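Local coordinates for extracellular solute-binding protein family 1 (Pseudothermotoga lettingae, PDB 5CI5) that binds alpha-D-tagatose in a cleft and probably delivers such sugars to a membrane ABC transporter as its extracellular solute-binding protein, at residues Y130-Y135 with K317-L322; K107-T112 with P340-V345; L25-G30 with S42-F47; A82-D85 with W89-T92. All blocks are in the same frame, centred on the assembly; numbering follows the deposited sequence.

Interaction 1: residues Y130-Y135 with K317-L322; sequences YGLPWY and KLAEYL. With T6T (alpha-D-tagatopyranose), chain C.
A classic beta bulge in strand 128-138, where Trp134 and Tyr135 both lie opposite Trp301 of the antiparallel strand 298-304, brings this strand of the mixed sheet against the C-terminal end of helix 312-322 in the solute-binding fold. Trp134 has the largest share of the contact. Its CG stands anti to the backbone N (chi1 -176°), which sends the indole across to the helix, and NE1 donates to the carbonyl O of Leu322 at 2.8 Å. The bond is somewhat bent, with 148° at the hydrogen, and the donor stands well above the carbonyl plane, while the oxygen itself sits close to the plane of the indole, at its edge. A helix's final turn leaves carbonyls without the usual i+4 amide, and a tryptophan suits such a place because it brings one N-H together with a broad apolar surface. Leu322 adds to the grip: its CB lies 4.0 Å from CD1 of Trp134. One turn earlier there is no polar bond and the packing is looser: CD2 of Leu132 lies 3.9 Å from O of Ala319 and 4.3 Å from its CB, a small methyl that lets the leucine branch approach the helix backbone. The rings of Trp328, Trp331 and Trp40 also meet this indole. The second residue of the bulge, Tyr135, belongs to the sugar pocket and makes no contact with helix segment 317-322. Its CG lies between the backbone N and the carbonyl carbon (chi1 90°), and the ring presents its edge to the tagatopyranose, with OH 2.6 Å from O1 of the sugar.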
loop_
_atom_site.group_PDB
_atom_site.type_symbol
_atom_site.label_atom_id
_atom_site.label_comp_id
_atom_site.label_asym_id
_atom_site.label_seq_id
_atom_site.Cartn_x
_atom_site.Cartn_y
_atom_site.Cartn_z
ATOM N N TYR A 130 -5.339 13.990 -11.939
ATOM C CA TYR A 130 -4.933 13.112 -13.033
ATOM C C TYR A 130 -5.215 11.638 -12.768
ATOM O O TYR A 130 -4.732 10.770 -13.514
ATOM C CB TYR A 130 -3.435 13.278 -13.290
ATOM C CG TYR A 130 -3.065 14.562 -14.026
ATOM C CD1 TYR A 130 -2.654 15.690 -13.336
ATOM C CD2 TYR A 130 -3.126 14.631 -15.409
ATOM C CE1 TYR A 130 -2.311 16.853 -13.995
ATOM C CE2 TYR A 130 -2.781 15.783 -16.081
ATOM C CZ TYR A 130 -2.372 16.893 -15.368
ATOM O OH TYR A 130 -2.015 18.046 -16.050
ATOM N N GLY A 131 -5.952 11.333 -11.699
ATOM C CA GLY A 131 -6.377 9.979 -11.443
ATOM C C GLY A 131 -7.654 9.903 -10.642
ATOM O O GLY A 131 -8.048 10.864 -9.950
ATOM N N LEU A 132 -8.318 8.755 -10.742
ATOM C CA LEU A 132 -9.548 8.487 -9.988
ATOM C C LEU A 132 -9.236 7.391 -8.970
ATOM O O LEU A 132 -9.073 6.245 -9.359
ATOM C CB LEU A 132 -10.683 8.038 -10.910
ATOM C CG LEU A 132 -11.966 7.584 -10.207
ATOM C CD1 LEU A 132 -12.419 8.583 -9.133
ATOM C CD2 LEU A 132 -13.038 7.337 -11.249
ATOM N N PRO A 133 -9.125 7.744 -7.677
ATOM C CA PRO A 133 -8.863 6.697 -6.668
ATOM C C PRO A 133 -9.931 5.608 -6.737
ATOM O O PRO A 133 -11.121 5.925 -6.668
ATOM C CB PRO A 133 -8.908 7.475 -5.342
ATOM C CG PRO A 133 -8.490 8.854 -5.736
ATOM C CD PRO A 133 -9.191 9.078 -7.059
ATOM N N TRP A 134 -9.501 4.359 -6.863
ATOM C CA TRP A 134 -10.419 3.220 -6.981
ATOM C C TRP A 134 -10.502 2.387 -5.683
ATOM O O TRP A 134 -11.596 2.043 -5.243
ATOM C CB TRP A 134 -10.011 2.323 -8.156
ATOM C CG TRP A 134 -10.998 1.213 -8.338
ATOM C CD1 TRP A 134 -12.245 1.317 -8.927
ATOM C CD2 TRP A 134 -10.896 -0.138 -7.865
ATOM N NE1 TRP A 134 -12.896 0.103 -8.871
ATOM C CE2 TRP A 134 -12.096 -0.802 -8.230
ATOM C CE3 TRP A 134 -9.900 -0.864 -7.198
ATOM C CZ2 TRP A 134 -12.339 -2.143 -7.925
ATOM C CZ3 TRP A 134 -10.143 -2.216 -6.899
ATOM C CH2 TRP A 134 -11.352 -2.839 -7.273
ATOM N N TYR A 135 -9.360 2.006 -5.100
ATOM C CA TYR A 135 -9.386 1.486 -3.735
ATOM C C TYR A 135 -8.323 2.163 -2.913
ATOM O O TYR A 135 -7.380 2.745 -3.438
ATOM C CB TYR A 135 -9.228 -0.044 -3.685
ATOM C CG TYR A 135 -7.839 -0.671 -3.588
ATOM C CD1 TYR A 135 -7.121 -0.639 -2.401
ATOM C CD2 TYR A 135 -7.305 -1.391 -4.650
ATOM C CE1 TYR A 135 -5.888 -1.281 -2.294
ATOM C CE2 TYR A 135 -6.081 -2.046 -4.552
ATOM C CZ TYR A 135 -5.387 -1.989 -3.368
ATOM O OH TYR A 135 -4.183 -2.672 -3.321
ATOM N N LYS A 317 -15.329 6.018 -19.437
ATOM C CA LYS A 317 -16.552 5.246 -19.179
ATOM C C LYS A 317 -16.274 4.002 -18.345
ATOM O O LYS A 317 -17.023 3.696 -17.408
ATOM C CB LYS A 317 -17.247 4.832 -20.496
ATOM C CG LYS A 317 -18.185 5.894 -21.021
ATOM C CD LYS A 317 -19.450 5.916 -20.162
ATOM C CE LYS A 317 -20.284 7.157 -20.388
ATOM N NZ LYS A 317 -21.330 7.287 -19.333
ATOM N N LEU A 318 -15.183 3.300 -18.641
ATOM C CA LEU A 318 -14.786 2.160 -17.818
ATOM C C LEU A 318 -14.421 2.583 -16.378
ATOM O O LEU A 318 -14.831 1.935 -15.419
ATOM C CB LEU A 318 -13.612 1.413 -18.474
ATOM C CG LEU A 318 -13.044 0.187 -17.750
ATOM C CD1 LEU A 318 -14.124 -0.832 -17.448
ATOM C CD2 LEU A 318 -11.931 -0.448 -18.613
ATOM N N ALA A 319 -13.658 3.667 -16.227
ATOM C CA ALA A 319 -13.286 4.167 -14.888
ATOM C C ALA A 319 -14.542 4.514 -14.069
ATOM O O ALA A 319 -14.659 4.152 -12.900
ATOM C CB ALA A 319 -12.362 5.370 -15.008
ATOM N N GLU A 320 -15.478 5.184 -14.715
ATOM C CA GLU A 320 -16.749 5.570 -14.106
ATOM C C GLU A 320 -17.518 4.345 -13.632
ATOM O O GLU A 320 -17.981 4.278 -12.484
ATOM C CB GLU A 320 -17.551 6.360 -15.138
ATOM C CG GLU A 320 -18.831 6.957 -14.711
ATOM C CD GLU A 320 -19.441 7.681 -15.896
ATOM O OE1 GLU A 320 -20.072 7.016 -16.737
ATOM O OE2 GLU A 320 -19.214 8.885 -16.025
ATOM N N TYR A 321 -17.587 3.338 -14.492
ATOM C CA TYR A 321 -18.277 2.108 -14.140
ATOM C C TYR A 321 -17.583 1.404 -12.969
ATOM O O TYR A 321 -18.227 1.000 -11.989
ATOM C CB TYR A 321 -18.367 1.170 -15.354
ATOM C CG TYR A 321 -18.656 -0.273 -14.990
ATOM C CD1 TYR A 321 -19.956 -0.735 -14.808
ATOM C CD2 TYR A 321 -17.617 -1.173 -14.792
ATOM C CE1 TYR A 321 -20.193 -2.075 -14.460
ATOM C CE2 TYR A 321 -17.850 -2.493 -14.441
ATOM C CZ TYR A 321 -19.131 -2.938 -14.276
ATOM O OH TYR A 321 -19.340 -4.271 -13.914
ATOM N N LEU A 322 -16.270 1.252 -13.065
ATOM C CA LEU A 322 -15.523 0.554 -12.028
ATOM C C LEU A 322 -15.616 1.215 -10.654
ATOM O O LEU A 322 -15.500 0.536 -9.646
ATOM C CB LEU A 322 -14.063 0.425 -12.413
ATOM C CG LEU A 322 -13.771 -0.532 -13.562
ATOM C CD1 LEU A 322 -12.332 -0.468 -13.922
ATOM C CD2 LEU A 322 -14.176 -1.974 -13.202
HETATM O O3 T6T C . -1.084 0.337 -0.148
HETATM C C3 T6T C . -1.028 -0.070 -1.511
HETATM C C4 T6T C . 0.028 0.768 -2.230
HETATM O O4 T6T C . -0.243 2.164 -2.040
HETATM C C5 T6T C . 1.383 0.397 -1.668
HETATM O O5 T6T C . 2.410 1.149 -2.316
HETATM C C6 T6T C . 1.625 -1.101 -1.815
HETATM O O6 T6T C . 0.605 -1.807 -1.111
HETATM C C2 T6T C . -0.717 -1.531 -1.585
HETATM O O2 T6T C . -0.836 -1.977 -2.941
HETATM C C1 T6T C . -1.688 -2.357 -0.714
HETATM O O1 T6T C . -3.019 -2.142 -1.010
#

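Interaction 2: residues K107-T112 with P340-V345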
loop_
_atom_site.group_PDB
_atom_site.type_symbol
_atom_site.label_atom_id
_atom_site.label_comp_id
_atom_site.label_asym_id
_atom_site.label_seq_id
_atom_site.Cartn_x
_atom_site.Cartn_y
_atom_site.Cartn_z
ATOM N N LYS A 107 -15.524 16.852 -12.503
ATOM C CA LYS A 107 -16.484 17.912 -12.248
ATOM C C LYS A 107 -17.900 17.474 -12.642
ATOM O O LYS A 107 -18.870 17.918 -12.042
ATOM C CB LYS A 107 -16.089 19.186 -12.998
ATOM C CG LYS A 107 -17.014 20.366 -12.757
ATOM C CD LYS A 107 -16.284 21.510 -12.056
ATOM C CE LYS A 107 -17.257 22.449 -11.356
ATOM N NZ LYS A 107 -16.733 22.877 -10.024
ATOM N N ASN A 108 -18.022 16.613 -13.645
ATOM C CA ASN A 108 -19.343 16.205 -14.124
ATOM C C ASN A 108 -19.796 14.856 -13.566
ATOM O O ASN A 108 -20.867 14.376 -13.910
ATOM C CB ASN A 108 -19.365 16.134 -15.649
ATOM C CG ASN A 108 -19.321 17.510 -16.299
ATOM O OD1 ASN A 108 -19.943 18.456 -15.821
ATOM N ND2 ASN A 108 -18.559 17.629 -17.373
ATOM N N TRP A 109 -18.973 14.226 -12.739
ATOM C CA TRP A 109 -19.286 12.878 -12.252
ATOM C C TRP A 109 -20.005 12.893 -10.902
ATOM O O TRP A 109 -19.517 13.525 -9.961
ATOM C CB TRP A 109 -17.995 12.059 -12.130
ATOM C CG TRP A 109 -18.226 10.632 -11.703
ATOM C CD1 TRP A 109 -19.147 9.764 -12.222
ATOM C CD2 TRP A 109 -17.513 9.902 -10.697
ATOM N NE1 TRP A 109 -19.061 8.543 -11.589
ATOM C CE2 TRP A 109 -18.060 8.600 -10.657
ATOM C CE3 TRP A 109 -16.474 10.223 -9.824
ATOM C CZ2 TRP A 109 -17.599 7.624 -9.775
ATOM C CZ3 TRP A 109 -16.018 9.256 -8.950
ATOM C CH2 TRP A 109 -16.587 7.974 -8.927
ATOM N N GLU A 110 -21.129 12.162 -10.819
ATOM C CA GLU A 110 -21.921 12.024 -9.576
ATOM C C GLU A 110 -21.071 11.639 -8.392
ATOM O O GLU A 110 -21.267 12.129 -7.282
ATOM C CB GLU A 110 -23.028 10.945 -9.720
ATOM C CG GLU A 110 -22.526 9.508 -10.076
ATOM C CD GLU A 110 -22.116 8.612 -8.857
ATOM O OE1 GLU A 110 -22.485 8.904 -7.697
ATOM O OE2 GLU A 110 -21.422 7.592 -9.080
ATOM N N GLY A 111 -20.112 10.759 -8.655
ATOM C CA GLY A 111 -19.351 10.107 -7.615
ATOM C C GLY A 111 -18.267 10.933 -6.943
ATOM O O GLY A 111 -17.755 10.546 -5.887
ATOM N N THR A 112 -17.905 12.066 -7.535
ATOM C CA THR A 112 -16.700 12.770 -7.106
ATOM C C THR A 112 -16.748 13.154 -5.625
ATOM O O THR A 112 -15.761 12.983 -4.903
ATOM C CB THR A 112 -16.484 13.999 -7.995
ATOM O OG1 THR A 112 -16.310 13.540 -9.348
ATOM C CG2 THR A 112 -15.278 14.821 -7.571
ATOM N N PRO A 340 -13.154 0.644 -0.096
ATOM C CA PRO A 340 -13.649 1.484 -1.182
ATOM C C PRO A 340 -13.170 2.917 -1.013
ATOM O O PRO A 340 -13.120 3.411 0.113
ATOM C CB PRO A 340 -15.187 1.417 -1.042
ATOM C CG PRO A 340 -15.479 0.217 -0.129
ATOM C CD PRO A 340 -14.238 -0.008 0.676
ATOM N N THR A 341 -12.832 3.573 -2.115
ATOM C CA THR A 341 -12.604 5.016 -2.101
ATOM C C THR A 341 -13.910 5.809 -1.964
ATOM O O THR A 341 -13.853 6.985 -1.662
ATOM C CB THR A 341 -11.885 5.481 -3.360
ATOM O OG1 THR A 341 -12.655 5.131 -4.520
ATOM C CG2 THR A 341 -10.514 4.832 -3.421
ATOM N N ARG A 342 -15.059 5.166 -2.186
ATOM C CA ARG A 342 -16.370 5.811 -2.010
ATOM C C ARG A 342 -16.877 5.720 -0.564
ATOM O O ARG A 342 -17.011 4.630 -0.010
ATOM C CB ARG A 342 -17.427 5.178 -2.908
ATOM C CG ARG A 342 -17.217 5.303 -4.425
ATOM C CD ARG A 342 -18.365 4.616 -5.155
ATOM N NE ARG A 342 -19.595 5.395 -4.967
ATOM C CZ ARG A 342 -20.176 6.173 -5.869
ATOM N NH1 ARG A 342 -19.700 6.291 -7.103
ATOM N NH2 ARG A 342 -21.270 6.845 -5.523
HETATM N N MSE A 343 -17.214 6.875 -0.000
HETATM C CA MSE A 343 -17.738 6.979 1.359
HETATM C C MSE A 343 -19.078 6.257 1.480
HETATM O O MSE A 343 -19.283 5.502 2.432
HETATM C CB MSE A 343 -17.898 8.438 1.764
HETATM C CG MSE A 343 -16.590 9.119 1.984
HETATM SE SE MSE A 343 -16.783 10.861 2.805
HETATM C CE MSE A 343 -17.457 11.793 1.260
ATOM N N ASP A 344 -19.971 6.461 0.510
ATOM C CA ASP A 344 -21.298 5.850 0.616
ATOM C C ASP A 344 -21.203 4.316 0.661
ATOM O O ASP A 344 -21.904 3.705 1.452
ATOM C CB ASP A 344 -22.250 6.322 -0.490
ATOM C CG ASP A 344 -21.687 6.208 -1.914
ATOM O OD1 ASP A 344 -20.597 5.621 -2.142
ATOM O OD2 ASP A 344 -22.395 6.713 -2.830
ATOM N N VAL A 345 -20.312 3.688 -0.110
ATOM C CA VAL A 345 -20.149 2.241 -0.008
ATOM C C VAL A 345 -19.582 1.806 1.345
ATOM O O VAL A 345 -20.023 0.793 1.928
ATOM C CB VAL A 345 -19.249 1.716 -1.144
ATOM C CG1 VAL A 345 -19.009 0.249 -1.014
ATOM C CG2 VAL A 345 -19.888 2.009 -2.482
#
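Arg342 meets Glu110 end-on: the carboxylate and guanidinium planes lie only 22° apart, although the two side chains run at about a right angle. NH1 of Arg342 reaches OE2 of Glu110 at 2.9 Å, and NH2 of Arg342 reaches OE1 of Glu110 at 3.2 Å, both bonds nearly straight and both on the syn side of their oxygens. A bend at chi2 (87°) folds the exposed Glu110 side chain back so that both oxygens face the arginine. Asp344 takes the other flank of the guanidinium side-on, its OD1 3.0 Å from NE of Arg342 and its OD2 2.9 Å from NH2. Arginine suits this place because its flat, forked group can serve two carboxylates at once, which probably eases the repulsion between them, while NH1 also reaches the carbonyl of Thr323. The Trp109 ring stands almost perpendicular to the guanidinium, with CZ2 3.7 Å from NH1 of Arg342, and one of its faces is covered by the backbone N of Gly111. A methionine in place of Arg342 would probably leave Glu110 and Asp344 without their shared positive mate. The arrangement is a salt-bridge network built round an N-cap residue, joining the start of helix 343-348 to the loop that follows helix 103-108.

Interaction 3: residues L25-G30 with S42-F47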
loop_
_atom_site.group_PDB
_atom_site.type_symbol
_atom_site.label_atom_id
_atom_site.label_comp_id
_atom_site.label_asym_id
_atom_site.label_seq_id
_atom_site.Cartn_x
_atom_site.Cartn_y
_atom_site.Cartn_z
ATOM N N LEU A 25 -10.250 -1.379 -26.218
ATOM C CA LEU A 25 -10.018 -0.738 -24.913
ATOM C C LEU A 25 -9.187 -1.662 -24.041
ATOM O O LEU A 25 -9.547 -2.820 -23.825
ATOM C CB LEU A 25 -11.340 -0.384 -24.232
ATOM C CG LEU A 25 -11.263 0.489 -22.994
ATOM C CD1 LEU A 25 -10.704 1.879 -23.325
ATOM C CD2 LEU A 25 -12.635 0.625 -22.351
ATOM N N THR A 26 -8.073 -1.153 -23.527
ATOM C CA THR A 26 -7.152 -1.973 -22.757
ATOM C C THR A 26 -7.039 -1.424 -21.342
ATOM O O THR A 26 -6.746 -0.225 -21.179
ATOM C CB THR A 26 -5.748 -2.005 -23.409
ATOM O OG1 THR A 26 -5.857 -2.535 -24.735
ATOM C CG2 THR A 26 -4.764 -2.860 -22.628
ATOM N N ILE A 27 -7.235 -2.291 -20.333
ATOM C CA ILE A 27 -7.007 -1.931 -18.938
ATOM C C ILE A 27 -5.857 -2.744 -18.348
ATOM O O ILE A 27 -5.783 -3.944 -18.536
ATOM C CB ILE A 27 -8.291 -2.092 -18.071
ATOM C CG1 ILE A 27 -8.053 -1.607 -16.631
ATOM C CG2 ILE A 27 -8.826 -3.523 -18.065
ATOM C CD1 ILE A 27 -9.312 -1.569 -15.747
ATOM N N TRP A 28 -4.957 -2.066 -17.641
ATOM C CA TRP A 28 -3.903 -2.717 -16.883
ATOM C C TRP A 28 -4.213 -2.624 -15.412
ATOM O O TRP A 28 -4.339 -1.513 -14.879
ATOM C CB TRP A 28 -2.556 -2.071 -17.156
ATOM C CG TRP A 28 -2.006 -2.420 -18.488
ATOM C CD1 TRP A 28 -2.648 -3.084 -19.499
ATOM C CD2 TRP A 28 -0.679 -2.156 -18.955
ATOM N NE1 TRP A 28 -1.792 -3.242 -20.580
ATOM C CE2 TRP A 28 -0.581 -2.687 -20.262
ATOM C CE3 TRP A 28 0.441 -1.529 -18.394
ATOM C CZ2 TRP A 28 0.588 -2.595 -21.014
ATOM C CZ3 TRP A 28 1.600 -1.449 -19.149
ATOM C CH2 TRP A 28 1.665 -1.976 -20.432
ATOM N N ILE A 29 -4.301 -3.784 -14.761
ATOM C CA ILE A 29 -4.590 -3.872 -13.338
ATOM C C ILE A 29 -3.343 -4.395 -12.660
ATOM O O ILE A 29 -2.810 -5.440 -13.029
ATOM C CB ILE A 29 -5.783 -4.783 -13.059
ATOM C CG1 ILE A 29 -6.992 -4.305 -13.859
ATOM C CG2 ILE A 29 -6.111 -4.817 -11.562
ATOM C CD1 ILE A 29 -8.160 -5.245 -13.886
ATOM N N GLY A 30 -2.875 -3.630 -11.683
ATOM C CA GLY A 30 -1.620 -3.922 -11.034
ATOM C C GLY A 30 -1.681 -3.897 -9.524
ATOM O O GLY A 30 -2.527 -3.236 -8.926
ATOM N N SER A 42 -15.368 -11.240 -13.839
ATOM C CA SER A 42 -16.800 -10.991 -13.668
ATOM C C SER A 42 -17.165 -9.515 -13.813
ATOM O O SER A 42 -18.097 -9.151 -14.525
ATOM C CB SER A 42 -17.242 -11.495 -12.306
ATOM O OG SER A 42 -17.191 -12.901 -12.296
ATOM N N VAL A 43 -16.441 -8.663 -13.101
ATOM C CA VAL A 43 -16.682 -7.231 -13.176
ATOM C C VAL A 43 -16.543 -6.683 -14.596
ATOM O O VAL A 43 -17.363 -5.870 -15.027
ATOM C CB VAL A 43 -15.706 -6.479 -12.237
ATOM C CG1 VAL A 43 -15.752 -4.984 -12.470
ATOM C CG2 VAL A 43 -16.044 -6.795 -10.782
ATOM N N ILE A 44 -15.499 -7.102 -15.309
ATOM C CA ILE A 44 -15.235 -6.586 -16.637
ATOM C C ILE A 44 -16.268 -7.132 -17.632
ATOM O O ILE A 44 -16.682 -6.418 -18.541
ATOM C CB ILE A 44 -13.768 -6.916 -17.097
ATOM C CG1 ILE A 44 -12.745 -6.181 -16.199
ATOM C CG2 ILE A 44 -13.561 -6.556 -18.572
ATOM C CD1 ILE A 44 -12.729 -4.709 -16.331
ATOM N N LYS A 45 -16.688 -8.377 -17.458
ATOM C CA LYS A 45 -17.676 -8.940 -18.373
ATOM C C LYS A 45 -18.986 -8.167 -18.258
ATOM O O LYS A 45 -19.624 -7.888 -19.274
ATOM C CB LYS A 45 -17.909 -10.420 -18.109
ATOM C CG LYS A 45 -16.764 -11.358 -18.543
ATOM C CD LYS A 45 -16.278 -11.153 -19.988
ATOM C CE LYS A 45 -14.791 -10.801 -20.025
ATOM N NZ LYS A 45 -14.355 -10.178 -21.299
ATOM N N THR A 46 -19.356 -7.783 -17.039
ATOM C CA THR A 46 -20.584 -7.010 -16.833
ATOM C C THR A 46 -20.466 -5.667 -17.565
ATOM O O THR A 46 -21.404 -5.221 -18.232
ATOM C CB THR A 46 -20.857 -6.831 -15.336
ATOM O OG1 THR A 46 -21.146 -8.106 -14.760
ATOM C CG2 THR A 46 -22.030 -5.901 -15.069
ATOM N N PHE A 47 -19.293 -5.047 -17.487
ATOM C CA PHE A 47 -19.076 -3.810 -18.205
ATOM C C PHE A 47 -19.282 -4.004 -19.698
ATOM O O PHE A 47 -19.959 -3.201 -20.348
ATOM C CB PHE A 47 -17.666 -3.267 -17.956
ATOM C CG PHE A 47 -17.319 -2.085 -18.812
ATOM C CD1 PHE A 47 -17.725 -0.817 -18.465
ATOM C CD2 PHE A 47 -16.612 -2.256 -19.986
ATOM C CE1 PHE A 47 -17.417 0.284 -19.261
ATOM C CE2 PHE A 47 -16.310 -1.164 -20.804
ATOM C CZ PHE A 47 -16.698 0.105 -20.434
#
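Ile27 points its side chain from strand 25-30 at Ile44 of the covering helix, and the two meet through methyl groups, CG2 of Ile27 lying 4.4 Å from CD1 of Ile44. CG1 of Ile27 stands anti to the backbone N (chi1 -176°), leaving the CG2 branch to make this approach. One helical turn further along, Phe47 plays the same part toward the start of the strand: its CE2 lies 4.4 Å from CD2 of Leu25, which comes to the ring obliquely. The alternation of the strand explains the pattern, since Leu25, Ile27 and Ile29 all face the helix. Branched aliphatic residues suit this face because they fill the layer between sheet and helix without polar groups to satisfy. The strand and helix are the first two elements of a beta-alpha-beta unit, completed by strand 55-60, which lies parallel to strand 25-30. The backbones stay well apart, with 9.7 Å between CA of Ile27 and CA of Ile44, so the side chains alone span the gap, and the 118 Å² buried between the segments is modest. Helix 312-322 helps to fill the layer: Leu322 lies against Ile27 and Leu318 against Phe47. Phe47 also stacks with Tyr51, and its ring meets that of Tyr321.

Interaction 4: residues A82-D85 with W89-T92. With T6T (alpha-D-tagatopyranose), chain C.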
loop_
_atom_site.group_PDB
_atom_site.type_symbol
_atom_site.label_atom_id
_atom_site.label_comp_id
_atom_site.label_asym_id
_atom_site.label_seq_id
_atom_site.Cartn_x
_atom_site.Cartn_y
_atom_site.Cartn_z
ATOM N N ALA A 82 -5.158 2.554 -16.674
ATOM C CA ALA A 82 -4.113 1.855 -15.907
ATOM C C ALA A 82 -4.250 2.127 -14.434
ATOM O O ALA A 82 -4.544 3.240 -14.033
ATOM C CB ALA A 82 -2.695 2.284 -16.342
ATOM N N PHE A 83 -4.023 1.089 -13.642
ATOM C CA PHE A 83 -3.797 1.241 -12.223
ATOM C C PHE A 83 -2.514 2.036 -11.985
ATOM O O PHE A 83 -1.506 1.793 -12.635
ATOM C CB PHE A 83 -3.693 -0.130 -11.564
ATOM C CG PHE A 83 -4.993 -0.630 -10.988
ATOM C CD1 PHE A 83 -6.137 -0.747 -11.772
ATOM C CD2 PHE A 83 -5.061 -0.996 -9.644
ATOM C CE1 PHE A 83 -7.328 -1.190 -11.219
ATOM C CE2 PHE A 83 -6.240 -1.430 -9.093
ATOM C CZ PHE A 83 -7.378 -1.531 -9.875
ATOM N N ALA A 84 -2.560 2.950 -11.027
ATOM C CA ALA A 84 -1.375 3.702 -10.612
ATOM C C ALA A 84 -1.448 3.871 -9.098
ATOM O O ALA A 84 -2.500 4.222 -8.538
ATOM C CB ALA A 84 -1.280 5.049 -11.312
ATOM N N ASP A 85 -0.342 3.600 -8.435
ATOM C CA ASP A 85 -0.251 3.674 -6.963
ATOM C C ASP A 85 -0.526 5.098 -6.457
ATOM O O ASP A 85 -0.002 6.070 -6.971
ATOM C CB ASP A 85 1.138 3.173 -6.547
ATOM C CG ASP A 85 1.212 2.729 -5.122
ATOM O OD1 ASP A 85 0.597 3.372 -4.231
ATOM O OD2 ASP A 85 1.914 1.714 -4.886
ATOM N N TRP A 89 2.855 7.922 -7.687
ATOM C CA TRP A 89 3.000 7.678 -9.124
ATOM C C TRP A 89 2.273 8.727 -9.965
ATOM O O TRP A 89 2.762 9.090 -11.036
ATOM C CB TRP A 89 2.480 6.310 -9.543
ATOM C CG TRP A 89 3.142 5.105 -8.931
ATOM C CD1 TRP A 89 3.979 5.052 -7.825
ATOM C CD2 TRP A 89 3.025 3.761 -9.401
ATOM N NE1 TRP A 89 4.343 3.753 -7.583
ATOM C CE2 TRP A 89 3.783 2.942 -8.535
ATOM C CE3 TRP A 89 2.360 3.174 -10.474
ATOM C CZ2 TRP A 89 3.870 1.568 -8.704
ATOM C CZ3 TRP A 89 2.439 1.805 -10.638
ATOM C CH2 TRP A 89 3.197 1.020 -9.763
ATOM N N VAL A 90 1.098 9.178 -9.534
ATOM C CA VAL A 90 0.325 10.061 -10.397
ATOM C C VAL A 90 1.045 11.411 -10.585
ATOM O O VAL A 90 1.229 11.880 -11.710
ATOM C CB VAL A 90 -1.120 10.200 -9.869
ATOM C CG1 VAL A 90 -1.865 11.239 -10.640
ATOM C CG2 VAL A 90 -1.804 8.860 -10.032
ATOM N N PRO A 91 1.539 12.020 -9.505
ATOM C CA PRO A 91 2.360 13.231 -9.724
ATOM C C PRO A 91 3.596 13.015 -10.580
ATOM O O PRO A 91 3.922 13.870 -11.419
ATOM C CB PRO A 91 2.748 13.638 -8.293
ATOM C CG PRO A 91 1.619 13.136 -7.475
ATOM C CD PRO A 91 1.248 11.809 -8.079
ATOM N N THR A 92 4.271 11.878 -10.406
ATOM C CA THR A 92 5.445 11.565 -11.210
ATOM C C THR A 92 5.073 11.524 -12.710
ATOM O O THR A 92 5.739 12.155 -13.558
ATOM C CB THR A 92 6.047 10.225 -10.795
ATOM O OG1 THR A 92 6.434 10.301 -9.422
ATOM C CG2 THR A 92 7.249 9.856 -11.624
HETATM O O3 T6T C . -1.084 0.337 -0.148
HETATM C C3 T6T C . -1.028 -0.070 -1.511
HETATM C C4 T6T C . 0.028 0.768 -2.230
HETATM O O4 T6T C . -0.243 2.164 -2.040
HETATM C C5 T6T C . 1.383 0.397 -1.668
HETATM O O5 T6T C . 2.410 1.149 -2.316
HETATM C C6 T6T C . 1.625 -1.101 -1.815
HETATM O O6 T6T C . 0.605 -1.807 -1.111
HETATM C C2 T6T C . -0.717 -1.531 -1.585
HETATM O O2 T6T C . -0.836 -1.977 -2.941
HETATM C C1 T6T C . -1.688 -2.357 -0.714
HETATM O O1 T6T C . -3.019 -2.142 -1.010
HETATM O O HOH W 1 -0.182 8.836 -7.025
HETATM O O HOH W 2 4.652 1.568 -5.231
#
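Asp85 lays its CB over the face of the Trp89 indole, 3.3 Å from the centroid of the five-membered ring and only 10° off the ring normal, a close CH-pi contact. Around Ala84 the packing is apolar but less close: CB of Ala84 sits 4.2 Å from CE3 of Trp89 and 4.1 Å from CG2 of Val90. Alanine suits the strand here, its methyl being small enough to admit both neighbours. The short link from the end of strand 81-85 to the start of helix 89-95 is a beta-alpha turn whose Asp85 lines the sugar pocket. At this turn water enters: one molecule bridges O of Asp85 and N of Val90, 2.8 Å from each, whereas the direct bond from Trp89 N to that oxygen is long and weak. A second water donates to OD2 of Asp85 and is held only weakly by NE1 of Trp89. With CG anti to the backbone N (chi1 -159°), the Asp85 carboxylate turns to the tagatopyranose, OD1 accepting from O4 at 2.6 Å and OD2 from O5 at 2.7 Å. A serine in place of Trp89 would probably open a gap beneath the aspartate CB and leave the carboxylate freer to turn away from the sugar. Gly87 N gives OD1 of Asp85 a further hydrogen bond.

All four contacts are largely buried, yet they differ in chemistry. Interaction 3 is wholly apolar, as befits the layer between sheet and helix, whereas interaction 2 is ionic and includes an exposed glutamate. Interactions 1 and 4 mix apolar packing with polar bonds, and both reach the tagatose, from strands 128-138 and 81-85. Interactions 1, 3 and 4 share the mixed sheet: strands 25-30 and 81-85 are neighbours in it, joined by Trp28 O and Phe83 N; segment 340-345 of interaction 2 begins at the end of its strand 339-340. Helices 312-322 and 37-51 touch where Tyr321 OH meets Val43 O. Interaction 2 joins interaction 1 through Thr341 and Pro133, but stays about 9 Å from interaction 4 at the nearest atoms.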